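Side-chain contact in enoyl-[acyl-carrier-protein] reductase [FMN] (Thermotoga maritima, PDB 5GVJ), which probably reduces enoyl-acyl carrier protein with NADH in fatty acid synthesis, as an FMN-dependent enzyme with a TIM-barrel fold: residues D9-E14 with K114-V119. The protein carries 1 engineered substitution. Numbering follows the deposited sequence.
Sequences DLLEIE and KVIPVV
Leu10 and Leu11, in the last turn of helix 6-11, meet Lys114 and Ile116 at the start of strand 114-119. The backbones stay apart: the nearest pair of CA atoms, those of Leu11 and Lys114, is 7.5 Å apart. The helix ends in a Schellman motif, with Glu12 at positive phi as its C-prime residue. Glu12 N makes a weak hydrogen bond to Asp9 O.

Leu10 and Lys114 run past each other in opposite directions. Leu10 CD1 lies alongside the far end of the lysine chain, 3.5 Å from Lys114 CE. Bends at chi2 (-62°) and chi4 (-50°) lay this chain against the leucine and bring NZ round toward the helix end. There a water accepts a bond from Lys114 NZ (2.7 Å) and donates to Leu10 O (2.9 Å). It also donates to Glu12 OE1 over 3.3 Å. The water thus links the two side chains; Lys114 NZ and Glu12 OE1 are 5.1 Å apart and not in direct contact. Their opposite charges may still attract.

Deeper in, Leu11 and Ile116 meet methyl to methyl, tip to tip, with both CD1 atoms 4.0 Å apart. Ile116 CG1 is anti to the carbonyl carbon (chi1 -54°), and an extended chi2 carries the branch toward Leu11. Leu11 CD1 also lies 4.2 Å from Lys114 CB.

Helix 6-11, which precedes the first barrel strand, 17-18, packs here against the N-terminal end of strand 114-119 in a TIM-barrel fold. The side chain of Ile116 is about 8 Å from that of the FMN-binding Gln191. Strand 114-119 lies between strands 93-97 and 136-139. Val93 touches both Leu11 and Ile116, and Ile137 also packs on Ile116.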
ATOM      1  N   ASP A   9       0.963   1.640 -25.422  1.00 18.74           N
ATOM      2  CA  ASP A   9       1.600   1.236 -26.672  1.00 18.08           C
ATOM      3  C   ASP A   9       1.525  -0.271 -26.861  1.00 18.88           C
ATOM      4  O   ASP A   9       1.147  -0.754 -27.934  1.00 20.84           O
ATOM      5  CB  ASP A   9       3.054   1.696 -26.694  1.00 19.00           C
ATOM      6  CG  ASP A   9       3.180   3.186 -26.847  1.00 25.40           C
ATOM      7  OD1 ASP A   9       2.326   3.775 -27.540  1.00 28.75           O
ATOM      8  OD2 ASP A   9       4.139   3.759 -26.284  1.00 32.60           O
ATOM      9  N   LEU A  10       1.889  -1.029 -25.824  1.00 16.89           N
ATOM     10  CA  LEU A  10       1.864  -2.483 -25.908  1.00 17.20           C
ATOM     11  C   LEU A  10       0.474  -2.990 -26.249  1.00 17.43           C
ATOM     12  O   LEU A  10       0.307  -3.855 -27.117  1.00 19.48           O
ATOM     13  CB  LEU A  10       2.320  -3.083 -24.585  1.00 14.63           C
ATOM     14  CG  LEU A  10       2.259  -4.599 -24.451  1.00 18.37           C
ATOM     15  CD1 LEU A  10       3.282  -5.245 -25.384  1.00 24.74           C
ATOM     16  CD2 LEU A  10       2.529  -4.991 -22.995  1.00 18.56           C
ATOM     17  N   LEU A  11      -0.535  -2.482 -25.552  1.00 16.52           N
ATOM     18  CA  LEU A  11      -1.886  -3.005 -25.676  1.00 18.83           C
ATOM     19  C   LEU A  11      -2.695  -2.315 -26.765  1.00 17.74           C
ATOM     20  O   LEU A  11      -3.816  -2.751 -27.051  1.00 18.40           O
ATOM     21  CB  LEU A  11      -2.606  -2.874 -24.331  1.00 21.67           C
ATOM     22  CG  LEU A  11      -2.581  -4.076 -23.375  1.00 26.23           C
ATOM     23  CD1 LEU A  11      -1.373  -4.964 -23.556  1.00 16.84           C
ATOM     24  CD2 LEU A  11      -2.738  -3.629 -21.939  1.00 13.45           C
ATOM     25  N   GLU A  12      -2.151  -1.251 -27.363  1.00 19.27           N
ATOM     26  CA  GLU A  12      -2.821  -0.488 -28.416  1.00 21.54           C
ATOM     27  C   GLU A  12      -4.166   0.059 -27.939  1.00 19.71           C
ATOM     28  O   GLU A  12      -5.170   0.006 -28.652  1.00 16.81           O
ATOM     29  CB  GLU A  12      -2.978  -1.327 -29.687  1.00 21.17           C
ATOM     30  CG  GLU A  12      -1.653  -1.691 -30.317  1.00 20.56           C
ATOM     31  CD  GLU A  12      -1.812  -2.591 -31.536  1.00 32.63           C
ATOM     32  OE1 GLU A  12      -2.261  -3.743 -31.377  1.00 33.00           O
ATOM     33  OE2 GLU A  12      -1.493  -2.143 -32.651  1.00 41.14           O
ATOM     34  N   ILE A  13      -4.184   0.586 -26.719  1.00 17.68           N
ATOM     35  CA  ILE A  13      -5.359   1.233 -26.155  1.00 18.48           C
ATOM     36  C   ILE A  13      -5.008   2.685 -25.863  1.00 17.49           C
ATOM     37  O   ILE A  13      -3.842   3.086 -25.870  1.00 17.64           O
ATOM     38  CB  ILE A  13      -5.865   0.533 -24.883  1.00 14.49           C
ATOM     39  CG1 ILE A  13      -4.764   0.535 -23.809  1.00 16.62           C
ATOM     40  CG2 ILE A  13      -6.287  -0.881 -25.194  1.00 15.35           C
ATOM     41  CD1 ILE A  13      -5.132  -0.259 -22.573  1.00 17.24           C
ATOM     42  N   GLU A  14      -6.045   3.461 -25.573  1.00 16.33           N
ATOM     43  CA  GLU A  14      -5.894   4.893 -25.382  1.00 15.04           C
ATOM     44  C   GLU A  14      -5.456   5.227 -23.959  1.00 18.95           C
ATOM     45  O   GLU A  14      -4.656   6.147 -23.759  1.00 17.50           O
ATOM     46  CB  GLU A  14      -7.217   5.583 -25.726  1.00 16.29           C
ATOM     47  CG  GLU A  14      -7.202   7.088 -25.651  1.00 23.84           C
ATOM     48  CD  GLU A  14      -8.531   7.714 -26.059  1.00 29.32           C
ATOM     49  OE1 GLU A  14      -9.520   6.969 -26.259  1.00 32.15           O
ATOM     50  OE2 GLU A  14      -8.580   8.956 -26.184  1.00 33.62           O
ATOM     51  N   LYS A 114      -0.890 -10.858 -26.250  1.00 21.48           N
ATOM     52  CA  LYS A 114      -0.082 -10.274 -25.178  1.00 15.95           C
ATOM     53  C   LYS A 114      -0.447 -10.956 -23.867  1.00 20.00           C
ATOM     54  O   LYS A 114      -1.631 -11.070 -23.531  1.00 19.15           O
ATOM     55  CB  LYS A 114      -0.292  -8.764 -25.066  1.00 17.70           C
ATOM     56  CG  LYS A 114      -0.061  -7.990 -26.366  1.00 21.04           C
ATOM     57  CD  LYS A 114       1.380  -8.131 -26.838  1.00 27.60           C
ATOM     58  CE  LYS A 114       1.695  -7.122 -27.937  1.00 32.37           C
ATOM     59  NZ  LYS A 114       0.679  -7.149 -29.020  1.00 35.91           N
ATOM     60  N   VAL A 115       0.565 -11.415 -23.131  1.00 18.14           N
ATOM     61  CA  VAL A 115       0.361 -12.241 -21.946  1.00 15.08           C
ATOM     62  C   VAL A 115       0.793 -11.446 -20.721  1.00 16.26           C
ATOM     63  O   VAL A 115       1.936 -10.975 -20.653  1.00 13.10           O
ATOM     64  CB  VAL A 115       1.128 -13.566 -22.055  1.00 19.55           C
ATOM     65  CG1 VAL A 115       0.892 -14.414 -20.825  1.00 18.74           C
ATOM     66  CG2 VAL A 115       0.691 -14.315 -23.331  1.00 15.69           C
ATOM     67  N   ILE A 116      -0.119 -11.290 -19.761  1.00 17.46           N
ATOM     68  CA  ILE A 116       0.140 -10.469 -18.577  1.00 16.01           C
ATOM     69  C   ILE A 116      -0.250 -11.245 -17.324  1.00 18.38           C
ATOM     70  O   ILE A 116      -1.396 -11.133 -16.870  1.00 16.71           O
ATOM     71  CB  ILE A 116      -0.620  -9.131 -18.645  1.00 18.15           C
ATOM     72  CG1 ILE A 116      -0.310  -8.406 -19.956  1.00 14.62           C
ATOM     73  CG2 ILE A 116      -0.208  -8.220 -17.469  1.00 16.44           C
ATOM     74  CD1 ILE A 116      -1.047  -7.080 -20.122  1.00 14.62           C
ATOM     75  N   PRO A 117       0.660 -12.025 -16.730  1.00 19.32           N
ATOM     76  CA  PRO A 117       0.337 -12.731 -15.485  1.00 19.13           C
ATOM     77  C   PRO A 117       0.149 -11.756 -14.332  1.00 20.42           C
ATOM     78  O   PRO A 117       0.785 -10.704 -14.280  1.00 20.83           O
ATOM     79  CB  PRO A 117       1.572 -13.620 -15.243  1.00 20.05           C
ATOM     80  CG  PRO A 117       2.320 -13.648 -16.543  1.00 17.84           C
ATOM     81  CD  PRO A 117       2.025 -12.313 -17.188  1.00 15.25           C
ATOM     82  N   VAL A 118      -0.731 -12.117 -13.404  1.00 21.74           N
ATOM     83  CA  VAL A 118      -0.871 -11.395 -12.139  1.00 21.70           C
ATOM     84  C   VAL A 118       0.056 -12.055 -11.125  1.00 20.20           C
ATOM     85  O   VAL A 118       0.074 -13.284 -11.002  1.00 23.66           O
ATOM     86  CB  VAL A 118      -2.334 -11.400 -11.652  1.00 19.97           C
ATOM     87  CG1 VAL A 118      -2.487 -10.613 -10.357  1.00 20.00           C
ATOM     88  CG2 VAL A 118      -3.273 -10.826 -12.724  1.00 19.95           C
ATOM     89  N   VAL A 119       0.862 -11.254 -10.430  1.00 22.44           N
ATOM     90  CA  VAL A 119       1.841 -11.783  -9.489  1.00 22.11           C
ATOM     91  C   VAL A 119       1.684 -11.066  -8.156  1.00 22.51           C
ATOM     92  O   VAL A 119       1.254  -9.912  -8.096  1.00 18.00           O
ATOM     93  CB  VAL A 119       3.292 -11.645 -10.003  1.00 19.15           C
ATOM     94  CG1 VAL A 119       3.451 -12.325 -11.366  1.00 26.40           C
ATOM     95  CG2 VAL A 119       3.693 -10.185 -10.088  1.00 18.82           C
TER
HETATM   96  O   HOH W   1      -1.411  -5.488 -28.759  1.00 29.93           O